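Local coordinates for conserved hypothetical protein NMB0706 (Neisseria meningitidis, PDB 1RV9) that is of unknown function but belongs to the multi-copper polyphenol oxidoreductase laccase family of the CNF1/YfiH clan, and so may be an enzyme, at residues A136-L141 against F180-T185; A190-E195 against A210-K215; A170-V175 against T226-L231; L119-C124 against G144-T149. All blocks are in the same frame, centred on the assembly; numbering follows the deposited sequence.

Contact 1. Residues A136-L141 against F180-T185; sequences AGWRGL and FDAFCT
The ring of F183 reaches from helix 177-184 to the first turn of helix 138-143 and presses its far end between W138 and L141. Apolar packing does most of the work. F183 CE1 is 3.8 Å from L141 CG, and L141 CB lies at the ring's edge, in its plane, so the leucine sits beside the ring rather than over it; the two side chains run at about a right angle. On the W138 side, F183 CE2 is 4.1 Å from W138 CB. One residue earlier in the helix, the methyl of A182 meets the indole at its edge, with A182 CB 3.7 Å from W138 CZ3. W138 has CG in the tight place between its own N and carbonyl carbon (chi1 75°), which brings the indole edge to A182.

In the fold, helix 138-143 lies in the layer beside a mixed six-stranded sheet of an alpha-beta-beta-alpha sandwich, and helix 177-184 covers its outer side. G137 is the N-cap of helix 138-143, and its O accepts from L141 N in the first turn.

A polar atom also takes part: W138 O stands 3.4 Å from F183 CZ, approaching the ring obliquely. Within 136-141, R139 lies over one face of the indole, its CG 3.6 Å above the ring centre, and its guanidinium turns a face to W138 CZ2. Beyond the segments, L209 of helix 206-217 touches both L141 and F183, while A142 packs on A182 and F183, and D178 and V179 line W138.

Contact 2. Residues A190-E195 against A210-K215; sequences AATAFE and ARLILK
L212 reaches across from helix 206-217 with one methyl, CD1, and that methyl carries the contact. It lies 3.7 Å from A190 CA, against the backbone of the 3-10 turn, and L212 CD1 is also 3.7 Å from T192 OG1. The leucine has CG anti to its carbonyl carbon (chi1 -82°), which sends the branched end out from the helix toward the turn. A190 offers main chain more than methyl here, and A193, whose methyl also faces the helix, packs on A208 and L209 one turn earlier.

The polar side of the contact is settled inside the turn. T192 OG1 is hydrogen-bonded to E189 O, so the oxygen that L212 CD1 touches already has a partner. A193 N donates to A190 O at 2.9 Å, the i to i+3 bond of the 3-10 turn, and F194 N repeats it to A191 O at 3.1 Å.

From this turn the chain enters strand 194-198, doubles back through the antiparallel strand 201-204, and passes into helix 206-217; the contact thus holds the entry of a beta hairpin against the helix that follows it. Residues 210-215 are regular helix, with L214 N bonded to A210 O at 2.8 Å.

On the side of the turn away from L212, the F194 ring sets its edge to A190 O, which lies in its plane, and meets F180 edge-to-face.

Contact 3. Residues A170-V175 against T226-L231; sequences ADAFEV and THCTVL
A172 points its methyl into the isopropyl group of V230. A172 CB is 3.8 Å from V230 CG2 and 4.1 Å from V230 CG1, so the methyl is set against both branches, with V230 CB scarcely farther than the nearer one. C228 borders the same methyl more loosely, its SG 4.4 Å from A172 CB.

That sulfur is placed by its own loop. With SG anti to the backbone N (chi1 176°), it lies where L231 N can donate to it: L231 N to C228 SG is 3.5 Å and nearly straight, at 168°. Farther out, E232 takes bonds from H227 ND1 and C228 N with its two carboxylate oxygens, and R241 NH1 bonds to both T229 O and V230 O. T229 OG1 is held by D117. On the other segment, F173 N donates to A170 O at 3.2 Å, turning the chain through A172 into strand 174-175 of the small three-stranded sheet.

Between the two segments the contact is purely apolar and non-directional, while the backbone bond of T229 with A167, just before the turn, and the polar bonds around the loop fix how it lies.

Contact 4. Residues L119-C124 against G144-T149; sequences LPVLFC and GVLQNT
One methyl of L146, CD2, fits between V121 and F123 on strand 119-125. L146 CD2 is 3.9 Å from V121 CG2, and also 3.9 Å from F123 CZ, where it lies at the edge of the phenyl ring and in its plane. The leucine crosses both partners at about a right angle, so that its one methyl meets both.

T149 comes to the same ring from the next turn, obliquely: T149 CG2 is 3.8 Å from F123 CE2, and equally close to CD2. Its chi1 of -61° sends the methyl to the ring and turns the hydroxyl back along the helix, where T149 OG1 donates to V145 O at 2.8 Å. V145 O also accepts from T149 N, and the two donors arrive from opposite faces of the carbonyl plane. G144, with positive phi, ends helix 138-143 in a Schellman motif and also serves as N-cap of the next helix.

Strand 119-125 and helix 145-153 run nearly parallel, 18° between the short axes, which pass 10.7 Å apart. The helix also packs on A132 and A134 of strand 131-136, and L214 of helix 206-217 touches both F123 and L146. From the strand's other face, P120 meets S250, and L122 meets S250 and I252, of strand 248-254 in the facing sheet of the alpha-beta-beta-alpha sandwich.

Following the chain, contact 4 opens at strand 119-125 and closes at 144-149, after strand 131-136 and helix 138-143. Contact 1 opens inside that loop, at 136-141, and closes at 180-185, so the two cross; A136 N probably bonds to L119 O where they meet. Contact 3 opens at 170-175, before contact 1 has closed, and these also cross. It closes at 226-231, and contact 2 nests inside its loop. Contact 2 follows contacts 1 and 4 in series, yet touches both: F183 meets F194, C184 meets A191, and A210 packs on L119. Together they tie the six-stranded sheet, its outer helices, the small three-stranded sheet and the loop after strand 221-224.

Contact 1. Residues A136-L141 against F180-T185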
loop_
_atom_site.group_PDB
_atom_site.type_symbol
_atom_site.label_atom_id
_atom_site.label_comp_id
_atom_site.label_asym_id
_atom_site.label_seq_id
_atom_site.Cartn_x
_atom_site.Cartn_y
_atom_site.Cartn_z
ATOM N N ALA A 136 -1.923 3.156 3.194
ATOM C CA ALA A 136 -2.678 4.396 3.190
ATOM C C ALA A 136 -4.174 4.274 2.959
ATOM O O ALA A 136 -4.660 4.507 1.849
ATOM C CB ALA A 136 -2.069 5.365 2.165
ATOM N N GLY A 137 -4.898 3.880 4.004
ATOM C CA GLY A 137 -6.344 3.830 3.919
ATOM C C GLY A 137 -6.685 5.304 4.064
ATOM O O GLY A 137 -5.768 6.110 4.246
ATOM N N TRP A 138 -7.952 5.692 4.005
ATOM C CA TRP A 138 -8.240 7.116 4.126
ATOM C C TRP A 138 -7.844 7.678 5.488
ATOM O O TRP A 138 -7.412 8.821 5.580
ATOM C CB TRP A 138 -9.715 7.426 3.826
ATOM C CG TRP A 138 -10.698 7.050 4.895
ATOM C CD1 TRP A 138 -11.387 5.875 5.006
ATOM C CD2 TRP A 138 -11.133 7.874 5.981
ATOM N NE1 TRP A 138 -12.228 5.919 6.091
ATOM C CE2 TRP A 138 -12.090 7.133 6.711
ATOM C CE3 TRP A 138 -10.803 9.165 6.415
ATOM C CZ2 TRP A 138 -12.729 7.646 7.846
ATOM C CZ3 TRP A 138 -11.437 9.675 7.541
ATOM C CH2 TRP A 138 -12.388 8.913 8.246
ATOM N N ARG A 139 -7.965 6.875 6.541
ATOM C CA ARG A 139 -7.608 7.350 7.876
ATOM C C ARG A 139 -6.113 7.623 8.005
ATOM O O ARG A 139 -5.707 8.688 8.469
ATOM C CB ARG A 139 -8.054 6.337 8.936
ATOM C CG ARG A 139 -9.559 6.313 9.149
ATOM C CD ARG A 139 -9.992 5.149 10.026
ATOM N NE ARG A 139 -11.446 5.103 10.160
ATOM C CZ ARG A 139 -12.158 5.916 10.933
ATOM N NH1 ARG A 139 -11.557 6.847 11.663
ATOM N NH2 ARG A 139 -13.481 5.812 10.960
ATOM N N GLY A 140 -5.290 6.662 7.599
ATOM C CA GLY A 140 -3.854 6.858 7.692
ATOM C C GLY A 140 -3.360 7.933 6.743
ATOM O O GLY A 140 -2.425 8.680 7.054
ATOM N N LEU A 141 -3.988 8.021 5.576
ATOM C CA LEU A 141 -3.585 9.010 4.586
ATOM C C LEU A 141 -3.869 10.414 5.118
ATOM O O LEU A 141 -3.003 11.291 5.081
ATOM C CB LEU A 141 -4.327 8.769 3.265
ATOM C CG LEU A 141 -3.890 9.610 2.060
ATOM C CD1 LEU A 141 -2.416 9.365 1.768
ATOM C CD2 LEU A 141 -4.742 9.256 0.846
ATOM N N PHE A 180 -14.417 13.642 3.714
ATOM C CA PHE A 180 -14.143 14.884 3.007
ATOM C C PHE A 180 -13.467 15.894 3.933
ATOM O O PHE A 180 -12.427 16.462 3.595
ATOM C CB PHE A 180 -15.452 15.458 2.451
ATOM C CG PHE A 180 -15.278 16.732 1.678
ATOM C CD1 PHE A 180 -15.211 17.955 2.334
ATOM C CD2 PHE A 180 -15.164 16.707 0.293
ATOM C CE1 PHE A 180 -15.033 19.140 1.621
ATOM C CE2 PHE A 180 -14.986 17.884 -0.430
ATOM C CZ PHE A 180 -14.920 19.102 0.235
ATOM N N ASP A 181 -14.054 16.111 5.107
ATOM C CA ASP A 181 -13.500 17.063 6.065
ATOM C C ASP A 181 -12.133 16.647 6.605
ATOM O O ASP A 181 -11.271 17.493 6.832
ATOM C CB ASP A 181 -14.463 17.273 7.240
ATOM C CG ASP A 181 -15.759 17.945 6.826
ATOM O OD1 ASP A 181 -15.782 18.605 5.766
ATOM O OD2 ASP A 181 -16.754 17.822 7.573
ATOM N N ALA A 182 -11.934 15.347 6.808
ATOM C CA ALA A 182 -10.666 14.849 7.333
ATOM C C ALA A 182 -9.497 15.298 6.467
ATOM O O ALA A 182 -8.377 15.455 6.949
ATOM C CB ALA A 182 -10.695 13.328 7.423
ATOM N N PHE A 183 -9.765 15.502 5.183
ATOM C CA PHE A 183 -8.742 15.936 4.241
ATOM C C PHE A 183 -8.803 17.425 3.919
ATOM O O PHE A 183 -7.818 18.146 4.067
ATOM C CB PHE A 183 -8.883 15.168 2.922
ATOM C CG PHE A 183 -8.413 13.744 2.984
ATOM C CD1 PHE A 183 -7.061 13.439 2.865
ATOM C CD2 PHE A 183 -9.324 12.705 3.130
ATOM C CE1 PHE A 183 -6.625 12.118 2.883
ATOM C CE2 PHE A 183 -8.898 11.379 3.151
ATOM C CZ PHE A 183 -7.545 11.086 3.026
ATOM N N CYS A 184 -9.976 17.875 3.483
ATOM C CA CYS A 184 -10.169 19.255 3.053
ATOM C C CYS A 184 -10.210 20.381 4.075
ATOM O O CYS A 184 -9.973 21.535 3.717
ATOM C CB CYS A 184 -11.411 19.326 2.170
ATOM S SG CYS A 184 -11.336 18.163 0.805
ATOM N N THR A 185 -10.517 20.083 5.331
ATOM C CA THR A 185 -10.537 21.150 6.322
ATOM C C THR A 185 -9.090 21.578 6.578
ATOM O O THR A 185 -8.759 22.763 6.489
ATOM C CB THR A 185 -11.228 20.703 7.630
ATOM O OG1 THR A 185 -12.623 20.491 7.377
ATOM C CG2 THR A 185 -11.082 21.766 8.708
#

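Contact 2. Residues A190-E195 against A210-K215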
loop_
_atom_site.group_PDB
_atom_site.type_symbol
_atom_site.label_atom_id
_atom_site.label_comp_id
_atom_site.label_asym_id
_atom_site.label_seq_id
_atom_site.Cartn_x
_atom_site.Cartn_y
_atom_site.Cartn_z
ATOM N N ALA A 190 -7.166 19.729 -1.220
ATOM C CA ALA A 190 -7.580 18.334 -1.341
ATOM C C ALA A 190 -8.980 18.202 -1.939
ATOM O O ALA A 190 -9.379 17.123 -2.377
ATOM C CB ALA A 190 -7.530 17.656 0.022
ATOM N N ALA A 191 -9.726 19.300 -1.958
ATOM C CA ALA A 191 -11.076 19.278 -2.512
ATOM C C ALA A 191 -11.050 18.892 -3.988
ATOM O O ALA A 191 -12.037 18.388 -4.524
ATOM C CB ALA A 191 -11.738 20.642 -2.337
ATOM N N THR A 192 -9.918 19.125 -4.643
ATOM C CA THR A 192 -9.786 18.791 -6.054
ATOM C C THR A 192 -9.809 17.281 -6.272
ATOM O O THR A 192 -10.014 16.813 -7.392
ATOM C CB THR A 192 -8.474 19.351 -6.644
ATOM O OG1 THR A 192 -7.358 18.822 -5.917
ATOM C CG2 THR A 192 -8.458 20.872 -6.559
ATOM N N ALA A 193 -9.600 16.526 -5.195
ATOM C CA ALA A 193 -9.587 15.068 -5.268
ATOM C C ALA A 193 -10.925 14.435 -4.886
ATOM O O ALA A 193 -11.035 13.213 -4.781
ATOM C CB ALA A 193 -8.469 14.514 -4.382
ATOM N N PHE A 194 -11.935 15.272 -4.665
ATOM C CA PHE A 194 -13.275 14.799 -4.326
ATOM C C PHE A 194 -14.262 15.365 -5.331
ATOM O O PHE A 194 -14.145 16.521 -5.735
ATOM C CB PHE A 194 -13.709 15.270 -2.933
ATOM C CG PHE A 194 -12.972 14.614 -1.801
ATOM C CD1 PHE A 194 -11.747 15.110 -1.371
ATOM C CD2 PHE A 194 -13.513 13.504 -1.161
ATOM C CE1 PHE A 194 -11.069 14.506 -0.310
ATOM C CE2 PHE A 194 -12.844 12.893 -0.101
ATOM C CZ PHE A 194 -11.621 13.394 0.323
ATOM N N GLU A 195 -15.228 14.550 -5.738
ATOM C CA GLU A 195 -16.252 15.012 -6.664
ATOM C C GLU A 195 -17.615 14.774 -6.032
ATOM O O GLU A 195 -17.977 13.639 -5.719
ATOM C CB GLU A 195 -16.177 14.274 -7.999
ATOM C CG GLU A 195 -17.354 14.604 -8.911
ATOM C CD GLU A 195 -17.369 13.790 -10.185
ATOM O OE1 GLU A 195 -16.662 12.765 -10.249
ATOM O OE2 GLU A 195 -18.103 14.169 -11.123
ATOM N N ALA A 210 -3.099 11.231 -2.636
ATOM C CA ALA A 210 -1.724 10.850 -2.342
ATOM C C ALA A 210 -0.736 11.725 -3.104
ATOM O O ALA A 210 0.273 12.145 -2.548
ATOM C CB ALA A 210 -1.498 9.378 -2.679
ATOM N N ARG A 211 -1.023 12.000 -4.374
ATOM C CA ARG A 211 -0.126 12.838 -5.169
ATOM C C ARG A 211 -0.009 14.234 -4.572
ATOM O O ARG A 211 1.079 14.807 -4.535
ATOM C CB ARG A 211 -0.610 12.940 -6.619
ATOM C CG ARG A 211 -0.528 11.643 -7.402
ATOM C CD ARG A 211 -0.592 11.889 -8.907
ATOM N NE ARG A 211 -0.811 10.649 -9.648
ATOM C CZ ARG A 211 -1.987 10.035 -9.735
ATOM N NH1 ARG A 211 -3.053 10.550 -9.133
ATOM N NH2 ARG A 211 -2.099 8.898 -10.411
ATOM N N LEU A 212 -1.130 14.780 -4.106
ATOM C CA LEU A 212 -1.133 16.109 -3.497
ATOM C C LEU A 212 -0.263 16.123 -2.247
ATOM O O LEU A 212 0.586 17.000 -2.066
ATOM C CB LEU A 212 -2.558 16.521 -3.110
ATOM C CG LEU A 212 -3.486 17.098 -4.177
ATOM C CD1 LEU A 212 -4.888 17.265 -3.603
ATOM C CD2 LEU A 212 -2.941 18.441 -4.648
ATOM N N ILE A 213 -0.487 15.145 -1.377
ATOM C CA ILE A 213 0.258 15.035 -0.134
ATOM C C ILE A 213 1.749 14.810 -0.386
ATOM O O ILE A 213 2.595 15.466 0.223
ATOM C CB ILE A 213 -0.330 13.894 0.734
ATOM C CG1 ILE A 213 -1.729 14.298 1.209
ATOM C CG2 ILE A 213 0.579 13.594 1.920
ATOM C CD1 ILE A 213 -2.527 13.171 1.844
ATOM N N LEU A 214 2.069 13.891 -1.291
ATOM C CA LEU A 214 3.464 13.605 -1.608
ATOM C C LEU A 214 4.155 14.822 -2.216
ATOM O O LEU A 214 5.290 15.140 -1.854
ATOM C CB LEU A 214 3.553 12.419 -2.571
ATOM C CG LEU A 214 3.164 11.064 -1.975
ATOM C CD1 LEU A 214 2.917 10.064 -3.094
ATOM C CD2 LEU A 214 4.268 10.582 -1.037
ATOM N N LYS A 215 3.475 15.492 -3.141
ATOM C CA LYS A 215 4.035 16.674 -3.780
ATOM C C LYS A 215 4.272 17.781 -2.771
ATOM O O LYS A 215 5.314 18.435 -2.788
ATOM C CB LYS A 215 3.107 17.180 -4.891
ATOM C CG LYS A 215 3.349 16.543 -6.257
ATOM C CD LYS A 215 4.572 15.631 -6.244
ATOM C CE LYS A 215 5.284 15.610 -7.582
ATOM N NZ LYS A 215 6.490 14.738 -7.529
#

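Contact 3. Residues A170-V175 against T226-L231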
loop_
_atom_site.group_PDB
_atom_site.type_symbol
_atom_site.label_atom_id
_atom_site.label_comp_id
_atom_site.label_asym_id
_atom_site.label_seq_id
_atom_site.Cartn_x
_atom_site.Cartn_y
_atom_site.Cartn_z
ATOM N N ALA A 170 -11.399 6.371 -7.881
ATOM C CA ALA A 170 -12.413 7.377 -7.595
ATOM C C ALA A 170 -13.817 6.924 -7.976
ATOM O O ALA A 170 -14.758 7.062 -7.191
ATOM C CB ALA A 170 -12.065 8.669 -8.323
ATOM N N ASP A 171 -13.951 6.374 -9.177
ATOM C CA ASP A 171 -15.246 5.913 -9.665
ATOM C C ASP A 171 -15.984 4.977 -8.720
ATOM O O ASP A 171 -17.215 4.972 -8.678
ATOM C CB ASP A 171 -15.079 5.217 -11.016
ATOM C CG ASP A 171 -14.845 6.190 -12.145
ATOM O OD1 ASP A 171 -15.702 7.076 -12.349
ATOM O OD2 ASP A 171 -13.808 6.069 -12.831
ATOM N N ALA A 172 -15.238 4.192 -7.951
ATOM C CA ALA A 172 -15.849 3.232 -7.045
ATOM C C ALA A 172 -15.776 3.567 -5.561
ATOM O O ALA A 172 -16.434 2.915 -4.750
ATOM C CB ALA A 172 -15.238 1.851 -7.285
ATOM N N PHE A 173 -14.991 4.578 -5.200
ATOM C CA PHE A 173 -14.831 4.941 -3.795
ATOM C C PHE A 173 -15.745 6.085 -3.367
ATOM O O PHE A 173 -15.388 7.256 -3.459
ATOM C CB PHE A 173 -13.362 5.291 -3.526
ATOM C CG PHE A 173 -13.013 5.421 -2.064
ATOM C CD1 PHE A 173 -13.677 4.669 -1.100
ATOM C CD2 PHE A 173 -11.991 6.274 -1.657
ATOM C CE1 PHE A 173 -13.325 4.766 0.250
ATOM C CE2 PHE A 173 -11.631 6.378 -0.312
ATOM C CZ PHE A 173 -12.300 5.623 0.642
ATOM N N GLU A 174 -16.933 5.727 -2.895
ATOM C CA GLU A 174 -17.916 6.705 -2.455
ATOM C C GLU A 174 -17.808 6.930 -0.950
ATOM O O GLU A 174 -17.854 5.977 -0.170
ATOM C CB GLU A 174 -19.316 6.212 -2.818
ATOM C CG GLU A 174 -20.431 7.178 -2.505
ATOM C CD GLU A 174 -21.783 6.616 -2.886
ATOM O OE1 GLU A 174 -22.002 6.358 -4.090
ATOM O OE2 GLU A 174 -22.621 6.423 -1.983
ATOM N N VAL A 175 -17.668 8.190 -0.546
ATOM C CA VAL A 175 -17.537 8.531 0.868
ATOM C C VAL A 175 -18.451 9.672 1.303
ATOM O O VAL A 175 -19.117 10.304 0.477
ATOM C CB VAL A 175 -16.089 8.930 1.215
ATOM C CG1 VAL A 175 -15.137 7.792 0.873
ATOM C CG2 VAL A 175 -15.706 10.188 0.459
ATOM N N THR A 226 -2.842 3.494 -11.657
ATOM C CA THR A 226 -3.611 3.218 -12.867
ATOM C C THR A 226 -4.677 2.136 -12.712
ATOM O O THR A 226 -5.538 1.982 -13.580
ATOM C CB THR A 226 -2.685 2.783 -14.012
ATOM O OG1 THR A 226 -2.019 1.568 -13.647
ATOM C CG2 THR A 226 -1.649 3.857 -14.298
ATOM N N HIS A 227 -4.625 1.387 -11.617
ATOM C CA HIS A 227 -5.583 0.309 -11.390
ATOM C C HIS A 227 -6.789 0.701 -10.547
ATOM O O HIS A 227 -6.827 1.767 -9.933
ATOM C CB HIS A 227 -4.894 -0.857 -10.677
ATOM C CG HIS A 227 -3.790 -1.495 -11.459
ATOM N ND1 HIS A 227 -4.018 -2.438 -12.437
ATOM C CD2 HIS A 227 -2.445 -1.350 -11.382
ATOM C CE1 HIS A 227 -2.861 -2.851 -12.927
ATOM N NE2 HIS A 227 -1.892 -2.205 -12.303
ATOM N N CYS A 228 -7.782 -0.183 -10.550
ATOM C CA CYS A 228 -8.970 -0.038 -9.721
ATOM C C CYS A 228 -9.215 -1.447 -9.214
ATOM O O CYS A 228 -9.516 -2.356 -9.988
ATOM C CB CYS A 228 -10.206 0.427 -10.491
ATOM S SG CYS A 228 -11.658 0.461 -9.384
ATOM N N THR A 229 -9.059 -1.634 -7.912
ATOM C CA THR A 229 -9.253 -2.942 -7.316
ATOM C C THR A 229 -10.681 -3.456 -7.478
ATOM O O THR A 229 -10.909 -4.663 -7.513
ATOM C CB THR A 229 -8.887 -2.913 -5.828
ATOM O OG1 THR A 229 -9.580 -1.835 -5.186
ATOM C CG2 THR A 229 -7.391 -2.716 -5.658
ATOM N N VAL A 230 -11.645 -2.545 -7.584
ATOM C CA VAL A 230 -13.037 -2.956 -7.741
ATOM C C VAL A 230 -13.322 -3.458 -9.156
ATOM O O VAL A 230 -13.909 -4.525 -9.341
ATOM C CB VAL A 230 -14.005 -1.796 -7.410
ATOM C CG1 VAL A 230 -15.431 -2.174 -7.788
ATOM C CG2 VAL A 230 -13.933 -1.476 -5.927
ATOM N N LEU A 231 -12.892 -2.691 -10.152
ATOM C CA LEU A 231 -13.115 -3.053 -11.548
ATOM C C LEU A 231 -12.350 -4.293 -12.009
ATOM O O LEU A 231 -12.884 -5.116 -12.750
ATOM C CB LEU A 231 -12.763 -1.866 -12.453
ATOM C CG LEU A 231 -12.914 -2.064 -13.965
ATOM C CD1 LEU A 231 -14.347 -2.451 -14.297
ATOM C CD2 LEU A 231 -12.530 -0.779 -14.687
#

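Contact 4. Residues L119-C124 against G144-T149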
loop_
_atom_site.group_PDB
_atom_site.type_symbol
_atom_site.label_atom_id
_atom_site.label_comp_id
_atom_site.label_asym_id
_atom_site.label_seq_id
_atom_site.Cartn_x
_atom_site.Cartn_y
_atom_site.Cartn_z
ATOM N N LEU A 119 -4.985 2.234 -0.269
ATOM C CA LEU A 119 -3.822 2.568 -1.073
ATOM C C LEU A 119 -2.455 2.143 -0.550
ATOM O O LEU A 119 -2.064 2.523 0.551
ATOM C CB LEU A 119 -3.792 4.078 -1.315
ATOM C CG LEU A 119 -2.599 4.605 -2.113
ATOM C CD1 LEU A 119 -2.715 4.164 -3.569
ATOM C CD2 LEU A 119 -2.556 6.126 -2.009
ATOM N N PRO A 120 -1.719 1.334 -1.331
ATOM C CA PRO A 120 -0.385 0.902 -0.911
ATOM C C PRO A 120 0.582 1.897 -1.548
ATOM O O PRO A 120 0.433 2.236 -2.722
ATOM C CB PRO A 120 -0.226 -0.489 -1.543
ATOM C CG PRO A 120 -1.506 -0.734 -2.344
ATOM C CD PRO A 120 -2.150 0.607 -2.537
ATOM N N VAL A 121 1.552 2.389 -0.787
ATOM C CA VAL A 121 2.527 3.318 -1.356
ATOM C C VAL A 121 3.936 2.816 -1.070
ATOM O O VAL A 121 4.288 2.550 0.081
ATOM C CB VAL A 121 2.381 4.743 -0.775
ATOM C CG1 VAL A 121 3.372 5.691 -1.466
ATOM C CG2 VAL A 121 0.958 5.237 -0.967
ATOM N N LEU A 122 4.736 2.665 -2.122
ATOM C CA LEU A 122 6.114 2.211 -1.967
ATOM C C LEU A 122 7.030 3.404 -2.190
ATOM O O LEU A 122 6.704 4.291 -2.976
ATOM C CB LEU A 122 6.442 1.124 -2.989
ATOM C CG LEU A 122 5.533 -0.109 -2.984
ATOM C CD1 LEU A 122 6.040 -1.091 -4.036
ATOM C CD2 LEU A 122 5.529 -0.755 -1.602
ATOM N N PHE A 123 8.169 3.419 -1.500
ATOM C CA PHE A 123 9.134 4.518 -1.611
ATOM C C PHE A 123 10.559 4.009 -1.782
ATOM O O PHE A 123 10.909 2.937 -1.297
ATOM C CB PHE A 123 9.154 5.361 -0.330
ATOM C CG PHE A 123 7.864 6.053 -0.005
ATOM C CD1 PHE A 123 7.666 7.385 -0.357
ATOM C CD2 PHE A 123 6.878 5.401 0.731
ATOM C CE1 PHE A 123 6.506 8.061 0.028
ATOM C CE2 PHE A 123 5.718 6.068 1.119
ATOM C CZ PHE A 123 5.533 7.401 0.767
ATOM N N CYS A 124 11.386 4.804 -2.453
ATOM C CA CYS A 124 12.802 4.482 -2.598
ATOM C C CYS A 124 13.483 5.769 -3.036
ATOM O O CYS A 124 12.808 6.726 -3.408
ATOM C CB CYS A 124 13.038 3.375 -3.635
ATOM S SG CYS A 124 13.043 3.880 -5.378
ATOM N N GLY A 144 -1.486 11.337 8.112
ATOM C CA GLY A 144 -0.079 11.630 7.900
ATOM C C GLY A 144 0.870 10.445 7.848
ATOM O O GLY A 144 2.058 10.597 8.131
ATOM N N VAL A 145 0.374 9.267 7.483
ATOM C CA VAL A 145 1.250 8.101 7.420
ATOM C C VAL A 145 2.347 8.284 6.369
ATOM O O VAL A 145 3.479 7.837 6.567
ATOM C CB VAL A 145 0.456 6.793 7.128
ATOM C CG1 VAL A 145 -0.127 6.827 5.729
ATOM C CG2 VAL A 145 1.369 5.576 7.313
ATOM N N LEU A 146 2.028 8.954 5.265
ATOM C CA LEU A 146 3.030 9.162 4.222
ATOM C C LEU A 146 4.119 10.123 4.698
ATOM O O LEU A 146 5.311 9.871 4.496
ATOM C CB LEU A 146 2.380 9.683 2.936
ATOM C CG LEU A 146 1.352 8.742 2.288
ATOM C CD1 LEU A 146 0.974 9.261 0.912
ATOM C CD2 LEU A 146 1.928 7.337 2.160
ATOM N N GLN A 147 3.713 11.215 5.339
ATOM C CA GLN A 147 4.681 12.184 5.846
ATOM C C GLN A 147 5.610 11.532 6.866
ATOM O O GLN A 147 6.814 11.786 6.862
ATOM C CB GLN A 147 3.974 13.389 6.485
ATOM C CG GLN A 147 3.148 14.232 5.517
ATOM C CD GLN A 147 1.697 13.799 5.450
ATOM O OE1 GLN A 147 1.395 12.618 5.271
ATOM N NE2 GLN A 147 0.787 14.758 5.586
ATOM N N ASN A 148 5.059 10.687 7.736
ATOM C CA ASN A 148 5.877 10.015 8.743
ATOM C C ASN A 148 6.836 9.013 8.104
ATOM O O ASN A 148 7.959 8.824 8.578
ATOM C CB ASN A 148 4.999 9.297 9.773
ATOM C CG ASN A 148 4.192 10.258 10.618
ATOM O OD1 ASN A 148 4.498 11.449 10.683
ATOM N ND2 ASN A 148 3.164 9.744 11.283
ATOM N N THR A 149 6.395 8.365 7.032
ATOM C CA THR A 149 7.245 7.397 6.346
ATOM C C THR A 149 8.417 8.123 5.693
ATOM O O THR A 149 9.569 7.708 5.811
ATOM C CB THR A 149 6.450 6.629 5.279
ATOM O OG1 THR A 149 5.387 5.909 5.917
ATOM C CG2 THR A 149 7.358 5.643 4.535
#